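Local structure of alginase (Pseudoalteromonas, 4Q8K) at residues Val214-Thr222 with Asn254-Val262. The protein is an alginate lyase of polysaccharide lyase family 18, which probably cleaves the polysaccharide alginate by beta-elimination. Numbering follows the deposited sequence.
With CA (calcium ion), chain B; SO4 (sulfate ion), chain C.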
loop_
_atom_site.group_PDB
_atom_site.type_symbol
_atom_site.label_atom_id
_atom_site.label_comp_id
_atom_site.label_asym_id
_atom_site.label_seq_id
_atom_site.Cartn_x
_atom_site.Cartn_y
_atom_site.Cartn_z
ATOM N N VAL A 214 -1.286 1.091 12.321
ATOM C CA VAL A 214 -1.666 -0.203 11.775
ATOM C C VAL A 214 -2.071 -1.142 12.897
ATOM O O VAL A 214 -1.340 -1.311 13.864
ATOM C CB VAL A 214 -0.521 -0.841 10.944
ATOM C CG1 VAL A 214 -0.960 -2.178 10.379
ATOM C CG2 VAL A 214 -0.079 0.093 9.811
ATOM N N GLU A 215 -3.264 -1.716 12.778
ATOM C CA GLU A 215 -3.729 -2.733 13.712
ATOM C C GLU A 215 -4.074 -3.950 12.870
ATOM O O GLU A 215 -4.940 -3.879 11.996
ATOM C CB GLU A 215 -4.964 -2.251 14.466
ATOM C CG GLU A 215 -4.743 -1.019 15.329
ATOM C CD GLU A 215 -6.055 -0.376 15.739
ATOM O OE1 GLU A 215 -6.603 -0.770 16.790
ATOM O OE2 GLU A 215 -6.555 0.504 15.000
ATOM N N MET A 216 -3.379 -5.059 13.101
ATOM C CA MET A 216 -3.546 -6.227 12.239
ATOM C C MET A 216 -3.162 -7.518 12.949
ATOM O O MET A 216 -2.205 -7.548 13.722
ATOM C CB MET A 216 -2.716 -6.071 10.957
ATOM C CG MET A 216 -2.809 -7.243 9.982
ATOM S SD MET A 216 -2.459 -6.812 8.254
ATOM C CE MET A 216 -0.810 -6.105 8.386
ATOM N N SER A 217 -3.903 -8.584 12.653
ATOM C CA SER A 217 -3.617 -9.908 13.203
ATOM C C SER A 217 -2.217 -10.398 12.858
ATOM O O SER A 217 -1.690 -10.104 11.783
ATOM C CB SER A 217 -4.615 -10.928 12.655
ATOM O OG SER A 217 -5.944 -10.492 12.840
ATOM N N ASP A 218 -1.629 -11.177 13.761
ATOM C CA ASP A 218 -0.357 -11.838 13.480
ATOM C C ASP A 218 -0.382 -12.494 12.100
ATOM O O ASP A 218 -1.373 -13.141 11.718
ATOM C CB ASP A 218 -0.035 -12.899 14.544
ATOM C CG ASP A 218 0.194 -12.303 15.931
ATOM O OD1 ASP A 218 0.255 -11.066 16.071
ATOM O OD2 ASP A 218 0.316 -13.081 16.899
ATOM N N GLY A 219 0.703 -12.319 11.354
ATOM C CA GLY A 219 0.874 -12.961 10.062
ATOM C C GLY A 219 0.324 -12.155 8.900
ATOM O O GLY A 219 0.516 -12.523 7.739
ATOM N N GLY A 220 -0.357 -11.054 9.207
ATOM C CA GLY A 220 -0.937 -10.223 8.165
ATOM C C GLY A 220 0.119 -9.562 7.286
ATOM O O GLY A 220 1.252 -9.318 7.725
ATOM N N LYS A 221 -0.238 -9.294 6.032
ATOM C CA LYS A 221 0.642 -8.589 5.099
ATOM C C LYS A 221 -0.183 -7.696 4.177
ATOM O O LYS A 221 -1.098 -8.169 3.489
ATOM C CB LYS A 221 1.435 -9.588 4.265
ATOM C CG LYS A 221 2.255 -8.973 3.128
ATOM C CD LYS A 221 3.093 -10.045 2.475
ATOM C CE LYS A 221 3.897 -9.504 1.311
ATOM N NZ LYS A 221 4.746 -10.564 0.669
ATOM N N THR A 222 0.147 -6.409 4.147
ATOM C CA THR A 222 -0.606 -5.488 3.303
ATOM C C THR A 222 0.310 -4.525 2.568
ATOM O O THR A 222 1.440 -4.274 3.002
ATOM C CB THR A 222 -1.602 -4.660 4.123
ATOM O OG1 THR A 222 -2.305 -3.765 3.244
ATOM C CG2 THR A 222 -0.876 -3.860 5.203
ATOM N N ASN A 254 4.675 -14.457 11.427
ATOM C CA ASN A 254 3.579 -14.689 12.359
ATOM C C ASN A 254 3.909 -14.441 13.837
ATOM O O ASN A 254 3.360 -15.116 14.710
ATOM C CB ASN A 254 3.062 -16.128 12.178
ATOM C CG ASN A 254 1.647 -16.320 12.695
ATOM O OD1 ASN A 254 0.817 -15.414 12.626
ATOM N ND2 ASN A 254 1.362 -17.518 13.220
ATOM N N ASN A 255 4.785 -13.474 14.123
ATOM C CA ASN A 255 5.137 -13.169 15.512
ATOM C C ASN A 255 4.631 -11.814 16.005
ATOM O O ASN A 255 4.965 -11.384 17.109
ATOM C CB ASN A 255 6.643 -13.290 15.748
ATOM C CG ASN A 255 7.415 -12.127 15.176
ATOM O OD1 ASN A 255 6.904 -11.410 14.330
ATOM N ND2 ASN A 255 8.646 -11.929 15.638
ATOM N N GLY A 256 3.820 -11.144 15.189
ATOM C CA GLY A 256 3.198 -9.901 15.607
ATOM C C GLY A 256 4.077 -8.686 15.370
ATOM O O GLY A 256 3.641 -7.552 15.549
ATOM N N ILE A 257 5.325 -8.923 14.984
ATOM C CA ILE A 257 6.231 -7.828 14.654
ATOM C C ILE A 257 6.231 -7.641 13.146
ATOM O O ILE A 257 6.752 -8.470 12.410
ATOM C CB ILE A 257 7.665 -8.093 15.147
ATOM C CG1 ILE A 257 7.671 -8.277 16.668
ATOM C CG2 ILE A 257 8.593 -6.949 14.737
ATOM C CD1 ILE A 257 9.061 -8.559 17.243
ATOM N N PHE A 258 5.628 -6.555 12.679
ATOM C CA PHE A 258 5.514 -6.335 11.252
ATOM C C PHE A 258 6.738 -5.600 10.729
ATOM O O PHE A 258 7.146 -4.594 11.298
ATOM C CB PHE A 258 4.252 -5.527 10.946
ATOM C CG PHE A 258 2.998 -6.208 11.379
ATOM C CD1 PHE A 258 2.501 -6.024 12.658
ATOM C CD2 PHE A 258 2.339 -7.077 10.521
ATOM C CE1 PHE A 258 1.344 -6.673 13.068
ATOM C CE2 PHE A 258 1.182 -7.736 10.923
ATOM C CZ PHE A 258 0.687 -7.532 12.202
ATOM N N ASP A 259 7.323 -6.129 9.662
ATOM C CA ASP A 259 8.351 -5.417 8.922
ATOM C C ASP A 259 7.680 -4.357 8.065
ATOM O O ASP A 259 6.638 -4.603 7.449
ATOM C CB ASP A 259 9.112 -6.381 8.022
ATOM C CG ASP A 259 9.967 -7.349 8.811
ATOM O OD1 ASP A 259 10.895 -6.882 9.504
ATOM O OD2 ASP A 259 9.701 -8.563 8.754
ATOM N N VAL A 260 8.271 -3.171 8.032
ATOM C CA VAL A 260 7.806 -2.138 7.128
ATOM C C VAL A 260 8.938 -1.925 6.150
ATOM O O VAL A 260 10.059 -1.609 6.548
ATOM C CB VAL A 260 7.507 -0.817 7.852
ATOM C CG1 VAL A 260 7.052 0.240 6.847
ATOM C CG2 VAL A 260 6.473 -1.026 8.950
ATOM N N TYR A 261 8.668 -2.142 4.873
ATOM C CA TYR A 261 9.721 -2.079 3.879
ATOM C C TYR A 261 9.172 -1.608 2.559
ATOM O O TYR A 261 7.946 -1.535 2.359
ATOM C CB TYR A 261 10.413 -3.445 3.711
ATOM C CG TYR A 261 9.520 -4.582 3.245
ATOM C CD1 TYR A 261 9.345 -4.851 1.890
ATOM C CD2 TYR A 261 8.890 -5.401 4.163
ATOM C CE1 TYR A 261 8.552 -5.901 1.465
ATOM C CE2 TYR A 261 8.082 -6.459 3.746
ATOM C CZ TYR A 261 7.925 -6.700 2.401
ATOM O OH TYR A 261 7.120 -7.745 1.993
ATOM N N VAL A 262 10.085 -1.295 1.653
ATOM C CA VAL A 262 9.696 -0.831 0.345
ATOM C C VAL A 262 10.351 -1.669 -0.739
ATOM O O VAL A 262 11.491 -2.127 -0.593
ATOM C CB VAL A 262 10.053 0.664 0.168
ATOM C CG1 VAL A 262 11.567 0.865 0.306
ATOM C CG2 VAL A 262 9.558 1.161 -1.178
HETATM CA CA CA B . 7.347 -10.749 12.042
HETATM S S SO4 C . 5.539 -9.959 -3.093
HETATM O O1 SO4 C . 5.703 -9.837 -1.658
HETATM O O2 SO4 C . 5.022 -11.279 -3.438
HETATM O O3 SO4 C . 4.585 -8.924 -3.499
HETATM O O4 SO4 C . 6.817 -9.740 -3.771
HETATM O O HOH W 1 1.267 -15.898 16.694
HETATM O O HOH W 2 6.841 -10.573 2.812
HETATM O O HOH W 3 8.097 -10.458 9.670
#
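F258 packs its ring edge-on against the backbone that connects strands 204-216 and 221-228, a worked example of how an aromatic side chain can seal the flank of a turn. With CG anti to the carbonyl carbon (chi1 -61°), the ring reaches across so that its far rim meets backbone oxygens: CZ of F258 lies 3.3 Å from O of M216, and O of S217 and O of G220 sit at the ring edge in its plane. Such contacts bring the weakly positive C-H rim to carbonyl oxygens. M216 adds the apolar part, its thioether bent at chi3 (57°) so that CE comes 3.6 Å from F258 CE2. The connection itself is a type II turn from S217 to G220, closed by a hydrogen bond from G220 N to S217 O. Were F258 replaced by an alanine, a gap would probably open beside the turn, at these carbonyl oxygens, and the M216 methyl would lose its aromatic partner.

The solvent side is looser. There D218 OD1 lies 3.2 Å from CA of G256, where a side chain would clash, and a water bridges D218 OD2 to the carbonyl oxygen of N254. In a separate, buried contact the fully extended K221 crosses Y261 at about a right angle; a second water accepts from K221 NZ and donates to Y261 OH, while NZ also donates to O1 of a sulfate, probably a crystallisation ion, at 2.6 Å.

Earlier in the same segment as F258, N255 OD1 accepts from I257 N (3.0 Å) in an Asx turn and also binds calcium at 2.4 Å. The metal is held by I257 O, a water, D242, D250 and V252 as well, and D242 OD2 accepts from G219 N. Strand 204-216 belongs to one antiparallel sheet, strands 221-228 and 257-265 to the other, so this calcium site lies beside a sheet-to-sheet crossing in a beta-sandwich consistent with the jelly-roll of concanavalin-clan lyases.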